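Local coordinates for cupin 2, conserved barrel domain protein (Shewanella frigidimarina NCIMB 400, PDB 3D82), which is of unestablished function but binds a nickel ion inside its cupin beta-barrel, at residues Gly40-His45 against His86-Lys91; Gly59-Ala64 against Glu92-Met97; Glu52-Met57 against Tyr78-Gly83; Tyr31-Val36 against Met97-Arg102. One frame throughout, in Å; residues are numbered along the deposited sequence.

Contact 1: Gly40-His45 against His86-Lys91; sequences GEFVWH and HKPMAK. With NI (nickel (II) ion), chain L.
The nickel site of the cupin barrel is built here, where His45 on the loop 40-45 and His86 on the strand 86-90 reach the metal together. His45 NE2 lies 2.3 Å from nickel and His86 NE2 2.4 Å; their rings meet obliquely, planes at 54°, and His47 and Glu52 add further ligands. A second-shell acceptor fixes each imidazole: Val43 O takes the His45 ND1 hydrogen bond at 2.9 Å, close to the ring plane, and Val84 O takes that of His86 ND1. Antiparallel backbone pairs hold both ends, Gly40 with Ala90 and His45 with His86. Between them Lys87 lays its CD over the five-membered ring of Trp44, 3.8 Å from the centroid, and its NZ then reaches Glu41 OE1 in a 3.1 Å salt bridge. A serine in place of Trp44 would probably leave the Lys87 chain without its aromatic platform and freer to swing from Glu41. With both ND1 atoms donating to carbonyls, each NE2 is left to offer its lone pair to nickel.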
loop_
_atom_site.group_PDB
_atom_site.type_symbol
_atom_site.label_atom_id
_atom_site.label_comp_id
_atom_site.label_asym_id
_atom_site.label_seq_id
_atom_site.Cartn_x
_atom_site.Cartn_y
_atom_site.Cartn_z
ATOM N N GLY D 40 19.664 -10.666 -1.495
ATOM C CA GLY D 40 20.279 -11.322 -2.645
ATOM C C GLY D 40 19.380 -11.124 -3.849
ATOM O O GLY D 40 18.535 -10.217 -3.868
ATOM N N GLU D 41 19.535 -11.998 -4.835
ATOM C CA GLU D 41 18.804 -11.908 -6.103
ATOM C C GLU D 41 17.703 -12.938 -6.255
ATOM O O GLU D 41 17.837 -14.061 -5.788
ATOM C CB GLU D 41 19.781 -12.117 -7.256
ATOM C CG GLU D 41 20.923 -11.098 -7.272
ATOM C CD GLU D 41 21.785 -11.164 -8.513
ATOM O OE1 GLU D 41 21.333 -11.686 -9.569
ATOM O OE2 GLU D 41 22.930 -10.660 -8.422
ATOM N N PHE D 42 16.641 -12.559 -6.966
ATOM C CA PHE D 42 15.543 -13.456 -7.301
ATOM C C PHE D 42 15.902 -14.055 -8.692
ATOM O O PHE D 42 17.084 -14.247 -8.993
ATOM C CB PHE D 42 14.200 -12.680 -7.257
ATOM C CG PHE D 42 12.944 -13.572 -7.168
ATOM C CD1 PHE D 42 12.803 -14.528 -6.159
ATOM C CD2 PHE D 42 11.897 -13.411 -8.079
ATOM C CE1 PHE D 42 11.649 -15.348 -6.078
ATOM C CE2 PHE D 42 10.742 -14.226 -8.015
ATOM C CZ PHE D 42 10.619 -15.189 -7.006
ATOM N N VAL D 43 14.902 -14.352 -9.523
ATOM C CA VAL D 43 15.061 -14.900 -10.864
ATOM C C VAL D 43 14.267 -14.013 -11.817
ATOM O O VAL D 43 13.369 -13.291 -11.396
ATOM C CB VAL D 43 14.532 -16.379 -10.947
ATOM C CG1 VAL D 43 15.481 -17.357 -10.195
ATOM C CG2 VAL D 43 13.052 -16.498 -10.437
ATOM N N TRP D 44 14.622 -14.072 -13.097
ATOM C CA TRP D 44 13.908 -13.367 -14.144
ATOM C C TRP D 44 12.581 -14.073 -14.384
ATOM O O TRP D 44 12.549 -15.259 -14.677
ATOM C CB TRP D 44 14.698 -13.359 -15.447
ATOM C CG TRP D 44 15.919 -12.541 -15.392
ATOM C CD1 TRP D 44 17.196 -12.982 -15.211
ATOM C CD2 TRP D 44 15.995 -11.123 -15.531
ATOM N NE1 TRP D 44 18.059 -11.922 -15.225
ATOM C CE2 TRP D 44 17.356 -10.771 -15.437
ATOM C CE3 TRP D 44 15.043 -10.115 -15.745
ATOM C CZ2 TRP D 44 17.794 -9.447 -15.527
ATOM C CZ3 TRP D 44 15.474 -8.804 -15.833
ATOM C CH2 TRP D 44 16.844 -8.481 -15.727
ATOM N N HIS D 45 11.497 -13.324 -14.284
ATOM C CA HIS D 45 10.165 -13.870 -14.472
ATOM C C HIS D 45 9.211 -12.745 -14.811
ATOM O O HIS D 45 9.591 -11.561 -14.723
ATOM C CB HIS D 45 9.716 -14.540 -13.181
ATOM C CG HIS D 45 9.491 -13.574 -12.070
ATOM N ND1 HIS D 45 10.517 -12.869 -11.478
ATOM C CD2 HIS D 45 8.348 -13.129 -11.501
ATOM C CE1 HIS D 45 10.014 -12.048 -10.573
ATOM N NE2 HIS D 45 8.705 -12.197 -10.558
ATOM N N HIS D 86 11.212 -9.111 -15.017
ATOM C CA HIS D 86 11.916 -8.393 -13.973
ATOM C C HIS D 86 12.568 -9.341 -12.972
ATOM O O HIS D 86 12.167 -10.504 -12.851
ATOM C CB HIS D 86 10.940 -7.450 -13.271
ATOM C CG HIS D 86 9.749 -8.145 -12.704
ATOM N ND1 HIS D 86 8.711 -8.601 -13.493
ATOM C CD2 HIS D 86 9.425 -8.464 -11.433
ATOM C CE1 HIS D 86 7.812 -9.194 -12.729
ATOM N NE2 HIS D 86 8.216 -9.112 -11.475
ATOM N N LYS D 87 13.571 -8.826 -12.264
ATOM C CA LYS D 87 14.318 -9.598 -11.255
ATOM C C LYS D 87 14.610 -8.690 -10.040
ATOM O O LYS D 87 15.528 -7.856 -10.097
ATOM C CB LYS D 87 15.601 -10.153 -11.856
ATOM C CG LYS D 87 16.383 -11.052 -10.925
ATOM C CD LYS D 87 17.619 -11.647 -11.595
ATOM C CE LYS D 87 18.718 -10.615 -11.802
ATOM N NZ LYS D 87 19.982 -11.273 -12.283
ATOM N N PRO D 88 13.790 -8.796 -8.977
ATOM C CA PRO D 88 14.095 -8.038 -7.771
ATOM C C PRO D 88 15.383 -8.526 -7.111
ATOM O O PRO D 88 15.710 -9.707 -7.190
ATOM C CB PRO D 88 12.890 -8.291 -6.863
ATOM C CG PRO D 88 11.821 -8.752 -7.765
ATOM C CD PRO D 88 12.512 -9.513 -8.839
HETATM N N MSE D 89 16.108 -7.590 -6.504
HETATM C CA MSE D 89 17.386 -7.850 -5.826
HETATM C C MSE D 89 17.547 -6.891 -4.649
HETATM O O MSE D 89 17.071 -5.755 -4.721
HETATM C CB MSE D 89 18.565 -7.582 -6.758
HETATM C CG MSE D 89 18.502 -8.240 -8.103
HETATM SE SE MSE D 89 19.917 -7.561 -9.195
HETATM C CE MSE D 89 19.302 -5.707 -9.474
ATOM N N ALA D 90 18.263 -7.336 -3.615
ATOM C CA ALA D 90 18.557 -6.516 -2.441
ATOM C C ALA D 90 19.961 -6.856 -1.919
ATOM O O ALA D 90 20.248 -8.007 -1.664
ATOM C CB ALA D 90 17.513 -6.738 -1.369
ATOM N N LYS D 91 20.826 -5.852 -1.789
ATOM C CA LYS D 91 22.186 -6.049 -1.277
ATOM C C LYS D 91 22.151 -6.452 0.213
ATOM O O LYS D 91 22.936 -7.295 0.649
ATOM C CB LYS D 91 23.041 -4.784 -1.499
ATOM C CG LYS D 91 23.238 -4.406 -2.990
ATOM C CD LYS D 91 24.075 -3.120 -3.183
HETATM NI NI NI L . 7.224 -10.550 -9.825
#

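Contact 2: Gly59-Ala64 against Glu92-Met97; sequences GTLQIA and EECKIM
Apolar contacts do most of the joining where Cys94 meets Leu61, between the two facing sheets of the cupin beta-sandwich barrel. The strands 60-64 and 93-97 cross at 77°, their axes 6.8 Å apart at closest, so they touch near one corner of the barrel. Cys94 SG sits 3.9 Å from Leu61 CB, placed there by a first torsion that sets it anti to the backbone N (chi1 -176°). Further along, the CD2 branch of Leu61 meets the CG2 branch of Ile96, while Phe54 and Val56 also pack on Leu61. Steric fit is the second element: Gly59 comes to 4.7 Å from Cys94, CA to CA, and a side chain there would run into Glu93 O and Cys94 CA. Polar linkage is left to two waters. One accepts from Thr60 N and lies within hydrogen-bonding distance of Glu93 O; the other accepts from Glu92 N at 3.0 Å and lies 2.9 Å from Thr60 O.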
loop_
_atom_site.group_PDB
_atom_site.type_symbol
_atom_site.label_atom_id
_atom_site.label_comp_id
_atom_site.label_asym_id
_atom_site.label_seq_id
_atom_site.Cartn_x
_atom_site.Cartn_y
_atom_site.Cartn_z
ATOM N N GLY D 59 14.691 -0.524 4.027
ATOM C CA GLY D 59 15.835 -0.902 3.215
ATOM C C GLY D 59 15.780 -0.382 1.794
ATOM O O GLY D 59 15.018 0.541 1.480
ATOM N N THR D 60 16.617 -0.974 0.948
ATOM C CA THR D 60 16.748 -0.590 -0.451
ATOM C C THR D 60 16.547 -1.804 -1.332
ATOM O O THR D 60 17.196 -2.833 -1.128
ATOM C CB THR D 60 18.137 0.008 -0.727
ATOM O OG1 THR D 60 18.339 1.120 0.145
ATOM C CG2 THR D 60 18.259 0.480 -2.188
ATOM N N LEU D 61 15.661 -1.661 -2.308
ATOM C CA LEU D 61 15.362 -2.693 -3.285
ATOM C C LEU D 61 15.782 -2.209 -4.667
ATOM O O LEU D 61 15.585 -1.043 -4.992
ATOM C CB LEU D 61 13.856 -2.976 -3.315
ATOM C CG LEU D 61 13.392 -4.126 -4.229
ATOM C CD1 LEU D 61 13.853 -5.482 -3.660
ATOM C CD2 LEU D 61 11.898 -4.082 -4.421
ATOM N N GLN D 62 16.378 -3.110 -5.449
ATOM C CA GLN D 62 16.672 -2.882 -6.858
ATOM C C GLN D 62 15.768 -3.834 -7.631
ATOM O O GLN D 62 15.474 -4.920 -7.140
ATOM C CB GLN D 62 18.111 -3.216 -7.186
ATOM C CG GLN D 62 19.118 -2.390 -6.440
ATOM C CD GLN D 62 20.522 -2.872 -6.699
ATOM O OE1 GLN D 62 21.029 -3.764 -5.987
ATOM N NE2 GLN D 62 21.141 -2.345 -7.763
ATOM N N ILE D 63 15.254 -3.396 -8.780
ATOM C CA ILE D 63 14.498 -4.285 -9.673
ATOM C C ILE D 63 15.187 -4.174 -11.023
ATOM O O ILE D 63 15.274 -3.067 -11.599
ATOM C CB ILE D 63 13.004 -3.953 -9.808
ATOM C CG1 ILE D 63 12.340 -3.847 -8.422
ATOM C CG2 ILE D 63 12.312 -5.046 -10.655
ATOM C CD1 ILE D 63 10.851 -3.571 -8.455
ATOM N N ALA D 64 15.721 -5.297 -11.491
ATOM C CA ALA D 64 16.391 -5.349 -12.782
ATOM C C ALA D 64 15.345 -5.595 -13.870
ATOM O O ALA D 64 14.402 -6.373 -13.664
ATOM C CB ALA D 64 17.435 -6.437 -12.810
ATOM N N GLU D 92 21.245 -5.839 0.976
ATOM C CA GLU D 92 21.030 -6.152 2.395
ATOM C C GLU D 92 19.567 -6.529 2.549
ATOM O O GLU D 92 18.785 -6.329 1.606
ATOM C CB GLU D 92 21.354 -4.926 3.250
ATOM C CG GLU D 92 22.840 -4.484 3.231
ATOM C CD GLU D 92 23.745 -5.288 4.152
ATOM O OE1 GLU D 92 24.892 -5.614 3.746
ATOM O OE2 GLU D 92 23.329 -5.580 5.294
ATOM N N GLU D 93 19.175 -7.032 3.725
ATOM C CA GLU D 93 17.774 -7.403 3.965
ATOM C C GLU D 93 16.866 -6.210 3.664
ATOM O O GLU D 93 17.160 -5.072 4.059
ATOM C CB GLU D 93 17.499 -7.943 5.381
ATOM C CG GLU D 93 16.002 -8.299 5.623
ATOM C CD GLU D 93 15.726 -9.002 6.943
ATOM O OE1 GLU D 93 15.252 -8.339 7.902
ATOM O OE2 GLU D 93 15.997 -10.218 7.031
ATOM N N CYS D 94 15.789 -6.481 2.939
ATOM C CA CYS D 94 14.830 -5.454 2.561
ATOM C C CYS D 94 13.416 -5.937 2.883
ATOM O O CYS D 94 13.084 -7.086 2.603
ATOM C CB CYS D 94 14.999 -5.161 1.087
ATOM S SG CYS D 94 13.956 -3.849 0.504
ATOM N N LYS D 95 12.603 -5.064 3.478
ATOM C CA LYS D 95 11.231 -5.377 3.866
ATOM C C LYS D 95 10.318 -4.738 2.849
ATOM O O LYS D 95 10.332 -3.502 2.684
ATOM C CB LYS D 95 10.928 -4.854 5.278
ATOM C CG LYS D 95 11.712 -5.584 6.361
ATOM C CD LYS D 95 11.463 -5.010 7.759
ATOM C CE LYS D 95 12.489 -5.553 8.759
ATOM N NZ LYS D 95 12.335 -4.936 10.095
ATOM N N ILE D 96 9.536 -5.579 2.157
ATOM C CA ILE D 96 8.630 -5.133 1.107
ATOM C C ILE D 96 7.208 -5.615 1.280
ATOM O O ILE D 96 6.931 -6.549 2.044
ATOM C CB ILE D 96 9.133 -5.555 -0.306
ATOM C CG1 ILE D 96 9.103 -7.089 -0.515
ATOM C CG2 ILE D 96 10.541 -5.024 -0.519
ATOM C CD1 ILE D 96 9.403 -7.558 -1.950
HETATM N N MSE D 97 6.323 -4.932 0.559
HETATM C CA MSE D 97 4.937 -5.291 0.453
HETATM C C MSE D 97 4.611 -5.406 -1.035
HETATM O O MSE D 97 4.983 -4.536 -1.820
HETATM C CB MSE D 97 3.994 -4.287 1.141
HETATM C CG MSE D 97 2.544 -4.765 1.079
HETATM SE SE MSE D 97 1.380 -3.993 2.374
HETATM C CE MSE D 97 1.277 -2.275 1.582
HETATM O O HOH W 1 18.218 -3.110 2.382
HETATM O O HOH W 2 19.680 -3.442 0.207
#

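Contact 3: Glu52-Met57 against Tyr78-Gly83; sequences EVFIVM and YVIPKG. With NI (nickel (II) ion), chain L.
This is a buried antiparallel strand pairing, Glu52-Phe54 against Tyr78-Ile80, at the edge of the larger sheet, where strand 76-80 is one of its two outermost strands within this chain. Glu52 with Ile80 and Phe54 with Tyr78 are hydrogen-bonded pairs, and Val53 with Val79 is the non-hydrogen-bonded pair between them. Ile80 N gives Glu52 O the shortest of the four backbone bonds, 2.7 Å, while Phe54 N points almost straight at Tyr78 O, with 175° at the hydrogen. On the face that carries Glu52, Phe54 and Ile80, the CG1 branch of Ile80 comes obliquely to the Phe54 ring, 3.7 Å from CE1, and Leu61 and Ile63 of the other sheet close over this pair. That face lines the interior of the cupin barrel, and Glu52 carries it to the metal. Its CG stands anti to the backbone N (chi1 -177°) and the chain runs on extended, so that the carboxylate arrives with OE1 2.4 Å from nickel, beside the histidine ligands His45, His47 and His86. OE2 is farther from the metal and lies close to Glu100 OE1. On the reverse face the CG2 methyls of Val53 and Val79 meet obliquely at 4.0 Å; there Met28 of the second subunit packs on Val53, and its Glu27 on Val79.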
loop_
_atom_site.group_PDB
_atom_site.type_symbol
_atom_site.label_atom_id
_atom_site.label_comp_id
_atom_site.label_asym_id
_atom_site.label_seq_id
_atom_site.Cartn_x
_atom_site.Cartn_y
_atom_site.Cartn_z
ATOM N N GLU D 52 1.837 -5.752 -11.057
ATOM C CA GLU D 52 2.293 -6.134 -9.721
ATOM C C GLU D 52 2.913 -4.904 -9.060
ATOM O O GLU D 52 3.770 -4.249 -9.657
ATOM C CB GLU D 52 3.329 -7.259 -9.822
ATOM C CG GLU D 52 3.819 -7.794 -8.484
ATOM C CD GLU D 52 4.844 -8.891 -8.662
ATOM O OE1 GLU D 52 5.896 -8.604 -9.250
ATOM O OE2 GLU D 52 4.629 -10.040 -8.213
ATOM N N VAL D 53 2.486 -4.613 -7.835
ATOM C CA VAL D 53 2.976 -3.474 -7.076
ATOM C C VAL D 53 3.997 -3.896 -6.028
ATOM O O VAL D 53 3.794 -4.878 -5.341
ATOM C CB VAL D 53 1.801 -2.694 -6.421
ATOM C CG1 VAL D 53 2.313 -1.613 -5.415
ATOM C CG2 VAL D 53 0.936 -2.042 -7.523
ATOM N N PHE D 54 5.101 -3.151 -5.955
ATOM C CA PHE D 54 6.114 -3.279 -4.916
ATOM C C PHE D 54 6.131 -1.975 -4.123
ATOM O O PHE D 54 6.193 -0.892 -4.712
ATOM C CB PHE D 54 7.513 -3.458 -5.500
ATOM C CG PHE D 54 7.774 -4.815 -6.034
ATOM C CD1 PHE D 54 7.307 -5.167 -7.293
ATOM C CD2 PHE D 54 8.526 -5.741 -5.301
ATOM C CE1 PHE D 54 7.553 -6.425 -7.801
ATOM C CE2 PHE D 54 8.768 -7.010 -5.805
ATOM C CZ PHE D 54 8.288 -7.356 -7.055
ATOM N N ILE D 55 6.066 -2.092 -2.804
ATOM C CA ILE D 55 6.200 -0.957 -1.898
ATOM C C ILE D 55 7.329 -1.364 -0.958
ATOM O O ILE D 55 7.268 -2.439 -0.348
ATOM C CB ILE D 55 4.921 -0.680 -1.102
ATOM C CG1 ILE D 55 3.723 -0.438 -2.044
ATOM C CG2 ILE D 55 5.106 0.529 -0.167
ATOM C CD1 ILE D 55 2.380 -0.203 -1.332
ATOM N N VAL D 56 8.373 -0.540 -0.885
ATOM C CA VAL D 56 9.478 -0.783 0.046
ATOM C C VAL D 56 9.130 -0.104 1.375
ATOM O O VAL D 56 8.791 1.084 1.404
ATOM C CB VAL D 56 10.809 -0.303 -0.513
ATOM C CG1 VAL D 56 11.952 -0.533 0.520
ATOM C CG2 VAL D 56 11.080 -1.026 -1.838
HETATM N N MSE D 57 9.216 -0.877 2.454
HETATM C CA MSE D 57 8.868 -0.467 3.827
HETATM C C MSE D 57 10.130 -0.125 4.617
HETATM O O MSE D 57 10.116 0.791 5.426
HETATM C CB MSE D 57 8.130 -1.598 4.548
HETATM C CG MSE D 57 7.047 -2.313 3.696
HETATM SE SE MSE D 57 5.658 -1.166 3.199
HETATM C CE MSE D 57 4.806 -1.288 4.851
ATOM N N TYR D 78 6.532 1.086 -6.985
ATOM C CA TYR D 78 6.614 0.911 -8.437
ATOM C C TYR D 78 5.592 -0.130 -8.876
ATOM O O TYR D 78 5.420 -1.127 -8.190
ATOM C CB TYR D 78 8.032 0.463 -8.834
ATOM C CG TYR D 78 8.295 0.555 -10.309
ATOM C CD1 TYR D 78 8.725 1.755 -10.886
ATOM C CD2 TYR D 78 8.069 -0.536 -11.149
ATOM C CE1 TYR D 78 8.959 1.851 -12.279
ATOM C CE2 TYR D 78 8.290 -0.454 -12.547
ATOM C CZ TYR D 78 8.735 0.732 -13.110
ATOM O OH TYR D 78 8.956 0.790 -14.476
ATOM N N VAL D 79 4.960 0.097 -10.031
ATOM C CA VAL D 79 4.009 -0.844 -10.621
ATOM C C VAL D 79 4.709 -1.565 -11.773
ATOM O O VAL D 79 5.122 -0.922 -12.719
ATOM C CB VAL D 79 2.754 -0.119 -11.185
ATOM C CG1 VAL D 79 1.777 -1.136 -11.745
ATOM C CG2 VAL D 79 2.094 0.752 -10.107
ATOM N N ILE D 80 4.858 -2.891 -11.687
ATOM C CA ILE D 80 5.470 -3.673 -12.772
ATOM C C ILE D 80 4.336 -3.936 -13.769
ATOM O O ILE D 80 3.402 -4.644 -13.413
ATOM C CB ILE D 80 6.033 -5.042 -12.310
ATOM C CG1 ILE D 80 7.033 -4.924 -11.142
ATOM C CG2 ILE D 80 6.685 -5.761 -13.524
ATOM C CD1 ILE D 80 8.321 -4.296 -11.472
ATOM N N PRO D 81 4.373 -3.350 -14.994
ATOM C CA PRO D 81 3.249 -3.657 -15.907
ATOM C C PRO D 81 3.219 -5.143 -16.302
ATOM O O PRO D 81 4.278 -5.807 -16.319
ATOM C CB PRO D 81 3.510 -2.758 -17.111
ATOM C CG PRO D 81 4.480 -1.725 -16.629
ATOM C CD PRO D 81 5.335 -2.445 -15.648
ATOM N N LYS D 82 2.024 -5.678 -16.551
ATOM C CA LYS D 82 1.877 -7.100 -16.908
ATOM C C LYS D 82 2.739 -7.479 -18.113
ATOM O O LYS D 82 2.929 -6.670 -19.022
ATOM C CB LYS D 82 0.420 -7.501 -17.179
ATOM C CG LYS D 82 -0.268 -6.826 -18.329
ATOM C CD LYS D 82 -1.677 -7.384 -18.477
ATOM C CE LYS D 82 -2.369 -6.814 -19.704
ATOM N NZ LYS D 82 -3.634 -7.532 -19.999
ATOM N N GLY D 83 3.300 -8.687 -18.064
ATOM C CA GLY D 83 4.134 -9.191 -19.122
ATOM C C GLY D 83 5.558 -8.675 -19.167
ATOM O O GLY D 83 6.294 -9.102 -20.026
HETATM NI NI NI L . 7.224 -10.550 -9.825
#

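Contact 4: Tyr31-Val36 against Met97-Arg102; sequences YQFKLV and MIIEPR
Lys34 NZ bonds to Glu100 OE2 at 2.7 Å in a salt bridge, using the carboxylate's anti lone pair. The two side chains cross at about a right angle, the lysine bent at chi2 and chi3 to bring its ammonium over. On the same face Gln32 sets its NE2 over one face of the Arg102 guanidinium, planes 20° apart. Beneath them the backbones bond in antiparallel register: Lys34 N and Ile98 N each reach the other residue's O at 2.8 Å, Gln32 N reaches Glu100 O, and the return bond from Glu100 N is weak. The opposite face is apolar. Ile99 sets CG2 over the centre of the Phe33 ring, 4.1 Å from the centroid, while Met97 SE stands at its edge in a Met-aromatic contact. Next to Arg102, Pro101 CG covers a face of the Tyr31 ring, whose hydroxyl bonds to Asn29 of the second subunit. Replacing Tyr31 by a valine would probably strip Pro101 of its aromatic cover and leave that Asn29 without its hydroxyl partner. Phe33 and Ile99 also pack on Ile99 and Phe33 of the second subunit, so this pair is at once a barrel wall of the cupin fold and part of the dimer interface.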
loop_
_atom_site.group_PDB
_atom_site.type_symbol
_atom_site.label_atom_id
_atom_site.label_comp_id
_atom_site.label_asym_id
_atom_site.label_seq_id
_atom_site.Cartn_x
_atom_site.Cartn_y
_atom_site.Cartn_z
ATOM N N TYR D 31 -7.880 -9.342 -4.319
ATOM C CA TYR D 31 -6.463 -8.971 -4.225
ATOM C C TYR D 31 -5.914 -9.311 -2.840
ATOM O O TYR D 31 -6.663 -9.428 -1.865
ATOM C CB TYR D 31 -6.263 -7.479 -4.535
ATOM C CG TYR D 31 -6.326 -7.157 -5.996
ATOM C CD1 TYR D 31 -7.534 -7.251 -6.709
ATOM C CD2 TYR D 31 -5.171 -6.746 -6.693
ATOM C CE1 TYR D 31 -7.579 -6.967 -8.092
ATOM C CE2 TYR D 31 -5.219 -6.439 -8.064
ATOM C CZ TYR D 31 -6.418 -6.544 -8.749
ATOM O OH TYR D 31 -6.441 -6.272 -10.081
ATOM N N GLN D 32 -4.601 -9.495 -2.777
ATOM C CA GLN D 32 -3.884 -9.784 -1.525
ATOM C C GLN D 32 -2.738 -8.794 -1.318
ATOM O O GLN D 32 -2.103 -8.370 -2.290
ATOM C CB GLN D 32 -3.342 -11.195 -1.554
ATOM C CG GLN D 32 -4.447 -12.274 -1.504
ATOM C CD GLN D 32 -3.907 -13.668 -1.583
ATOM O OE1 GLN D 32 -2.936 -13.929 -2.296
ATOM N NE2 GLN D 32 -4.538 -14.591 -0.858
ATOM N N PHE D 33 -2.531 -8.410 -0.058
ATOM C CA PHE D 33 -1.413 -7.558 0.375
ATOM C C PHE D 33 -0.502 -8.571 1.039
ATOM O O PHE D 33 -0.948 -9.293 1.924
ATOM C CB PHE D 33 -1.860 -6.498 1.382
ATOM C CG PHE D 33 -2.708 -5.418 0.769
ATOM C CD1 PHE D 33 -4.011 -5.686 0.354
ATOM C CD2 PHE D 33 -2.203 -4.129 0.612
ATOM C CE1 PHE D 33 -4.791 -4.702 -0.246
ATOM C CE2 PHE D 33 -2.996 -3.112 0.030
ATOM C CZ PHE D 33 -4.286 -3.421 -0.414
ATOM N N LYS D 34 0.750 -8.627 0.603
ATOM C CA LYS D 34 1.702 -9.632 1.082
ATOM C C LYS D 34 2.989 -8.973 1.514
ATOM O O LYS D 34 3.530 -8.157 0.777
ATOM C CB LYS D 34 1.992 -10.631 -0.051
ATOM C CG LYS D 34 0.805 -11.541 -0.373
ATOM C CD LYS D 34 0.597 -11.820 -1.849
ATOM C CE LYS D 34 1.485 -12.836 -2.467
ATOM N NZ LYS D 34 1.136 -12.951 -3.954
ATOM N N LEU D 35 3.498 -9.385 2.669
ATOM C CA LEU D 35 4.772 -8.894 3.192
ATOM C C LEU D 35 5.841 -9.906 2.880
ATOM O O LEU D 35 5.601 -11.113 2.977
ATOM C CB LEU D 35 4.706 -8.646 4.696
ATOM C CG LEU D 35 3.754 -7.547 5.170
ATOM C CD1 LEU D 35 4.001 -7.342 6.652
ATOM C CD2 LEU D 35 3.895 -6.230 4.408
ATOM N N VAL D 36 7.020 -9.419 2.508
ATOM C CA VAL D 36 8.153 -10.282 2.186
ATOM C C VAL D 36 9.455 -9.659 2.731
ATOM O O VAL D 36 9.598 -8.427 2.765
ATOM C CB VAL D 36 8.308 -10.476 0.628
ATOM C CG1 VAL D 36 8.956 -11.816 0.304
ATOM C CG2 VAL D 36 6.960 -10.369 -0.131
HETATM N N MSE D 97 6.323 -4.932 0.559
HETATM C CA MSE D 97 4.937 -5.291 0.453
HETATM C C MSE D 97 4.611 -5.406 -1.035
HETATM O O MSE D 97 4.983 -4.536 -1.820
HETATM C CB MSE D 97 3.994 -4.287 1.141
HETATM C CG MSE D 97 2.544 -4.765 1.079
HETATM SE SE MSE D 97 1.380 -3.993 2.374
HETATM C CE MSE D 97 1.277 -2.275 1.582
ATOM N N ILE D 98 3.964 -6.507 -1.398
ATOM C CA ILE D 98 3.513 -6.778 -2.765
ATOM C C ILE D 98 1.996 -6.829 -2.754
ATOM O O ILE D 98 1.405 -7.392 -1.828
ATOM C CB ILE D 98 4.052 -8.105 -3.315
ATOM C CG1 ILE D 98 5.565 -8.061 -3.478
ATOM C CG2 ILE D 98 3.453 -8.435 -4.686
ATOM C CD1 ILE D 98 6.151 -9.507 -3.677
ATOM N N ILE D 99 1.381 -6.219 -3.773
ATOM C CA ILE D 99 -0.062 -6.205 -3.929
ATOM C C ILE D 99 -0.356 -6.703 -5.334
ATOM O O ILE D 99 0.208 -6.192 -6.319
ATOM C CB ILE D 99 -0.686 -4.803 -3.716
ATOM C CG1 ILE D 99 -0.187 -4.147 -2.412
ATOM C CG2 ILE D 99 -2.236 -4.914 -3.704
ATOM C CD1 ILE D 99 -0.620 -2.687 -2.250
ATOM N N GLU D 100 -1.210 -7.711 -5.420
ATOM C CA GLU D 100 -1.589 -8.320 -6.689
ATOM C C GLU D 100 -2.801 -9.240 -6.491
ATOM O O GLU D 100 -3.087 -9.627 -5.344
ATOM C CB GLU D 100 -0.395 -9.121 -7.261
ATOM C CG GLU D 100 0.081 -10.309 -6.378
ATOM C CD GLU D 100 1.415 -10.895 -6.870
ATOM O OE1 GLU D 100 1.879 -10.519 -7.981
ATOM O OE2 GLU D 100 1.990 -11.729 -6.146
ATOM N N PRO D 101 -3.481 -9.636 -7.594
ATOM C CA PRO D 101 -4.639 -10.524 -7.478
ATOM C C PRO D 101 -4.288 -11.843 -6.829
ATOM O O PRO D 101 -3.128 -12.264 -6.892
ATOM C CB PRO D 101 -5.045 -10.782 -8.938
ATOM C CG PRO D 101 -4.523 -9.633 -9.678
ATOM C CD PRO D 101 -3.233 -9.290 -9.005
ATOM N N ARG D 102 -5.280 -12.456 -6.191
ATOM C CA ARG D 102 -5.127 -13.774 -5.585
ATOM C C ARG D 102 -4.974 -14.793 -6.716
ATOM O O ARG D 102 -5.635 -14.708 -7.768
ATOM C CB ARG D 102 -6.328 -14.132 -4.699
ATOM C CG ARG D 102 -6.197 -15.490 -4.064
ATOM C CD ARG D 102 -7.148 -15.696 -2.930
ATOM N NE ARG D 102 -6.916 -16.976 -2.259
ATOM C CZ ARG D 102 -7.515 -17.369 -1.128
ATOM N NH1 ARG D 102 -8.404 -16.585 -0.495
ATOM N NH2 ARG D 102 -7.219 -18.565 -0.610
ATOM O OXT ARG D 102 -4.161 -15.708 -6.573
#

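Contacts 3 and 4 belong to the larger antiparallel sheet and contact 1 borders the smaller one, while contact 2 spans the two. Strand 93-101 serves both contact 2 and contact 4, which share Met97, and it lies beside strand 52-56 of contact 3. Contact 1 in turn pairs with contact 2 through the neighbouring strands 86-90 and 60-65, their centres about 9 Å apart. Along the chain, contact 4 encloses the other three, contact 3 is nested inside contact 1, and contact 2 crosses both. Contacts 1 and 4, with centres about 17 Å apart, lie on opposite sides of the chain's centre. Contacts 1 and 3 bring ligands far apart in sequence to one nickel, and contacts 3 and 4 both touch the second subunit.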